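Local coordinates for protein profilin II (Acanthamoeba castellanii, PDB 2ACG) that binds monomeric actin and affects the cytoskeleton, blocking actin polymerization at high concentration and enhancing it at low, and also binds the lipid PIP2, at residues V16-I21 with I97-E102; F60-T65 with V86-T91. One frame throughout, in Å; residues are numbered along the deposited sequence.

Both contacts belong to the antiparallel sheet at the heart of the profilin fold, with centres about 9 Å apart. In chain order the segments run 16-21, 60-65, 86-91 and 97-102, so both segments of contact 2 fall between those of contact 1. Contact 1 pairs two neighbouring strands; contact 2 joins side chains of two strands that are not neighbours in the sheet, where segments 60-62 and 86-90 lie nearly at right angles. They meet because strands 84-90 and 94-100 are consecutive and adjacent: Gly98 O lies 3.0 Å from Ile87 N, a probable hydrogen bond. Val86 also packs on Ile97 and Val99, so strand 18-23 is connected, through 94-100 and 84-90, with the side chains of strand 60-62.

Contact 1 (V16-I21 with I97-E102); sequences VTQAAI and IGVYNE
Val99 receives a backbone bond from Thr17 and gives one to Gln18, joining strand 18-23 to strand 94-100 within the central antiparallel sheet of the profilin fold. The straighter of the two is Val99 N to Gln18 O, 2.8 Å with 169° at the hydrogen; Thr17 N reaches Val99 O at 2.9 Å along a more bent path. Further along, Ala20 and Ile97 form a hydrogen-bonded pair. Ala20 N donates to Ile97 O at 2.8 Å, whereas the return bond from Ile97 N to Ala20 O is longer, at 3.2 Å. The axes of 18-21 and 97-100 run at 171°, so the strands are almost exactly antiparallel.

Between these bonds Ala19 faces Gly98 in a non-hydrogen-bonded pair whose CA atoms are 4.2 Å apart. On this face Ala19 also touches Val6 and Val11, while Val16 packs on Ala109 of helix 106-123, placing the N- and C-terminal helices over the same side of the sheet. Ala20 and Ile97 point to the opposite face, where both meet Phe35.

The side chain of Gln18 meets the other strand through CB, set against Val99 CG2; its chain then bends away at chi2, and OE1 hydrogen-bonds to Ser32 OG. Thr17 crosses Val99 at about a right angle, bringing OG1 over CG2. With Thr17 CG2 turned beside its own backbone N, the methyl extends to the Asn101 amide. Asn101 OD1 accepts a hydrogen bond from Lys103 N, and Asn101 ND2 lies 3.3 Å from Thr17 CG2.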
# COMPACT_ATOMS: atom_id res chain seq x y z
N VAL A 16 -11.02 -2.42 -1.83
CA VAL A 16 -10.22 -1.33 -1.26
C VAL A 16 -10.86 0.01 -1.58
O VAL A 16 -11.33 0.19 -2.70
CB VAL A 16 -8.73 -1.39 -1.69
CG1 VAL A 16 -8.04 -2.69 -1.26
CG2 VAL A 16 -8.55 -1.18 -3.19
N THR A 17 -10.87 0.90 -0.59
CA THR A 17 -11.46 2.21 -0.70
C THR A 17 -10.61 3.26 -1.38
O THR A 17 -11.16 4.00 -2.22
CB THR A 17 -12.05 2.77 0.67
OG1 THR A 17 -10.91 3.21 1.48
CG2 THR A 17 -12.93 1.77 1.42
N GLN A 18 -9.37 3.36 -1.01
CA GLN A 18 -8.39 4.32 -1.54
C GLN A 18 -7.16 3.53 -1.95
O GLN A 18 -6.90 2.46 -1.37
CB GLN A 18 -8.02 5.34 -0.45
CG GLN A 18 -9.17 6.25 -0.03
CD GLN A 18 -9.60 7.13 -1.20
OE1 GLN A 18 -8.81 7.46 -2.08
NE2 GLN A 18 -10.88 7.48 -1.23
N ALA A 19 -6.40 4.04 -2.90
CA ALA A 19 -5.22 3.29 -3.37
C ALA A 19 -4.25 4.21 -4.08
O ALA A 19 -4.61 5.33 -4.41
CB ALA A 19 -5.70 2.14 -4.26
N ALA A 20 -3.05 3.69 -4.29
CA ALA A 20 -1.97 4.43 -4.96
C ALA A 20 -0.88 3.45 -5.37
O ALA A 20 -0.89 2.28 -4.95
CB ALA A 20 -1.43 5.48 -3.99
N ILE A 21 0.00 3.91 -6.21
CA ILE A 21 1.16 3.20 -6.74
C ILE A 21 2.31 4.21 -6.61
O ILE A 21 2.26 5.24 -7.30
CB ILE A 21 0.99 2.65 -8.18
CG1 ILE A 21 -0.25 1.71 -8.31
CG2 ILE A 21 2.24 1.87 -8.71
CD1 ILE A 21 -0.52 1.36 -9.82
N ILE A 97 -0.32 0.09 -2.74
CA ILE A 97 -0.94 0.56 -1.52
C ILE A 97 -2.46 0.66 -1.72
O ILE A 97 -2.84 1.41 -2.63
CB ILE A 97 -0.51 2.05 -1.21
CG1 ILE A 97 1.00 2.28 -1.10
CG2 ILE A 97 -1.29 2.61 0.03
CD1 ILE A 97 1.34 3.73 -0.65
N GLY A 98 -3.17 -0.02 -0.86
CA GLY A 98 -4.64 -0.01 -0.90
C GLY A 98 -5.14 0.06 0.54
O GLY A 98 -4.67 -0.73 1.36
N VAL A 99 -6.05 0.97 0.83
CA VAL A 99 -6.59 1.07 2.21
C VAL A 99 -7.98 0.45 2.20
O VAL A 99 -8.62 0.33 1.16
CB VAL A 99 -6.40 2.48 2.76
CG1 VAL A 99 -5.17 3.20 2.21
CG2 VAL A 99 -7.60 3.38 2.63
N TYR A 100 -8.42 -0.04 3.34
CA TYR A 100 -9.72 -0.69 3.52
C TYR A 100 -10.33 -0.19 4.84
O TYR A 100 -9.61 0.27 5.72
CB TYR A 100 -9.64 -2.23 3.48
CG TYR A 100 -9.01 -2.87 4.68
CD1 TYR A 100 -9.75 -3.13 5.84
CD2 TYR A 100 -7.65 -3.20 4.69
CE1 TYR A 100 -9.15 -3.71 6.97
CE2 TYR A 100 -7.03 -3.74 5.82
CZ TYR A 100 -7.79 -4.01 6.95
OH TYR A 100 -7.16 -4.56 8.03
N ASN A 101 -11.65 -0.28 4.91
CA ASN A 101 -12.40 0.16 6.11
C ASN A 101 -13.04 -1.06 6.79
O ASN A 101 -12.81 -2.21 6.42
CB ASN A 101 -13.40 1.24 5.72
CG ASN A 101 -14.43 0.81 4.70
OD1 ASN A 101 -14.73 -0.38 4.50
ND2 ASN A 101 -15.03 1.78 3.98
N GLU A 102 -13.90 -0.75 7.74
CA GLU A 102 -14.66 -1.72 8.53
C GLU A 102 -15.60 -2.60 7.71
O GLU A 102 -15.92 -3.74 8.15
CB GLU A 102 -15.50 -1.04 9.60
CG GLU A 102 -15.75 0.46 9.43
CD GLU A 102 -14.54 1.31 9.77
OE1 GLU A 102 -14.03 1.42 10.88
OE2 GLU A 102 -14.12 1.88 8.74

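Contact 2 (F60-T65 with V86-T91)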
# COMPACT_ATOMS: atom_id res chain seq x y z
N PHE A 60 3.53 3.69 11.35
CA PHE A 60 3.80 4.46 10.12
C PHE A 60 2.57 5.29 9.74
O PHE A 60 1.44 4.93 10.10
CB PHE A 60 4.26 3.55 9.00
CG PHE A 60 3.31 2.64 8.30
CD1 PHE A 60 3.09 1.35 8.78
CD2 PHE A 60 2.66 3.04 7.14
CE1 PHE A 60 2.24 0.47 8.13
CE2 PHE A 60 1.79 2.19 6.43
CZ PHE A 60 1.57 0.90 6.94
N GLU A 61 2.83 6.37 9.02
CA GLU A 61 1.76 7.24 8.56
C GLU A 61 1.58 7.20 7.04
O GLU A 61 2.52 7.02 6.27
CB GLU A 61 1.95 8.71 8.90
CG GLU A 61 1.99 9.10 10.36
CD GLU A 61 2.45 10.51 10.63
OE1 GLU A 61 2.15 11.29 9.69
OE2 GLU A 61 3.06 10.80 11.66
N LEU A 62 0.34 7.38 6.67
CA LEU A 62 -0.06 7.43 5.27
C LEU A 62 -1.26 8.38 5.23
O LEU A 62 -2.29 8.16 5.88
CB LEU A 62 -0.29 6.06 4.69
CG LEU A 62 0.72 5.40 3.78
CD1 LEU A 62 2.10 5.34 4.37
CD2 LEU A 62 0.24 3.97 3.54
N ALA A 63 -1.06 9.42 4.44
CA ALA A 63 -2.10 10.44 4.25
C ALA A 63 -2.70 10.91 5.55
O ALA A 63 -3.93 11.06 5.66
CB ALA A 63 -3.15 9.95 3.27
N GLY A 64 -1.87 11.16 6.56
CA GLY A 64 -2.36 11.66 7.85
C GLY A 64 -2.78 10.63 8.84
O GLY A 64 -2.93 10.97 10.05
N THR A 65 -2.97 9.39 8.43
CA THR A 65 -3.36 8.33 9.39
C THR A 65 -2.14 7.56 9.87
O THR A 65 -1.25 7.17 9.13
CB THR A 65 -4.47 7.35 8.87
OG1 THR A 65 -5.58 8.18 8.40
CG2 THR A 65 -4.97 6.43 9.99
N VAL A 86 -4.29 -0.63 6.07
CA VAL A 86 -3.68 -0.57 4.73
C VAL A 86 -2.75 -1.75 4.44
O VAL A 86 -2.01 -2.24 5.30
CB VAL A 86 -2.97 0.82 4.66
CG1 VAL A 86 -1.63 0.83 5.38
CG2 VAL A 86 -2.86 1.39 3.26
N ILE A 87 -2.78 -2.16 3.17
CA ILE A 87 -1.96 -3.25 2.64
C ILE A 87 -0.91 -2.60 1.73
O ILE A 87 -1.36 -1.87 0.83
CB ILE A 87 -2.78 -4.30 1.83
CG1 ILE A 87 -3.99 -4.83 2.61
CG2 ILE A 87 -1.90 -5.48 1.33
CD1 ILE A 87 -3.74 -5.28 4.08
N THR A 88 0.37 -2.83 1.97
CA THR A 88 1.39 -2.21 1.08
C THR A 88 2.27 -3.36 0.57
O THR A 88 2.76 -4.10 1.42
CB THR A 88 2.29 -1.19 1.88
OG1 THR A 88 3.20 -2.04 2.66
CG2 THR A 88 1.52 -0.22 2.78
N VAL A 89 2.48 -3.47 -0.72
CA VAL A 89 3.27 -4.51 -1.36
C VAL A 89 4.30 -3.99 -2.35
O VAL A 89 4.00 -3.34 -3.36
CB VAL A 89 2.30 -5.50 -2.03
CG1 VAL A 89 2.99 -6.59 -2.82
CG2 VAL A 89 1.32 -6.05 -1.00
N LYS A 90 5.55 -4.36 -2.08
CA LYS A 90 6.69 -4.01 -2.92
C LYS A 90 6.86 -4.90 -4.14
O LYS A 90 6.83 -6.14 -4.07
CB LYS A 90 7.97 -4.06 -2.11
CG LYS A 90 9.24 -3.94 -2.99
CD LYS A 90 10.43 -3.82 -2.05
CE LYS A 90 11.62 -3.14 -2.64
NZ LYS A 90 12.51 -2.67 -1.52
N THR A 91 7.05 -4.21 -5.27
CA THR A 91 7.26 -4.89 -6.56
C THR A 91 8.70 -4.63 -6.96
O THR A 91 9.47 -4.09 -6.10
CB THR A 91 6.18 -4.56 -7.65
OG1 THR A 91 6.34 -3.17 -8.05
CG2 THR A 91 4.73 -4.80 -7.19
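Phe60 and Leu62 reach over to Val86 from a beta hairpin that begins in strand 60-62, at the edge of the profilin sheet, where strand direction turns. The axes of 60-62 and 86-90 cross at 97° and approach no closer than 10.5 Å, so side chains alone bridge the gap. Phe60 brings the far end of its ring: CZ lies 3.6 Å from Val86 CG1, with CE2 beside it, and the approach is oblique. Leu62 comes in roughly perpendicular to Val86, its CD2 4.0 Å from Val86 CG2 and almost as near to CG1. With chi1 of 79°, Val86 CG1 lies between its backbone N and carbonyl carbon, where it meets the ring as well as the leucine, while CG2 is anti to the N and meets Leu62 CD2.

Thr88 turns CG2 toward Phe60 CZ and Leu62 CD2, loosely, at 4.3 and 4.4 Å, while OG1 hydrogen-bonds to Val77 O in the neighbouring strand 76-81, satisfying the buried hydroxyl. Ile97 packs on both Leu62 and Val86. Beyond Leu62 the chain reverses in a type I' turn through Ala63 and Gly64, closed by reciprocal backbone bonds between Leu62 and Thr65. Within the strand, Leu62 CD1 sits in plane at the edge of the Phe60 ring.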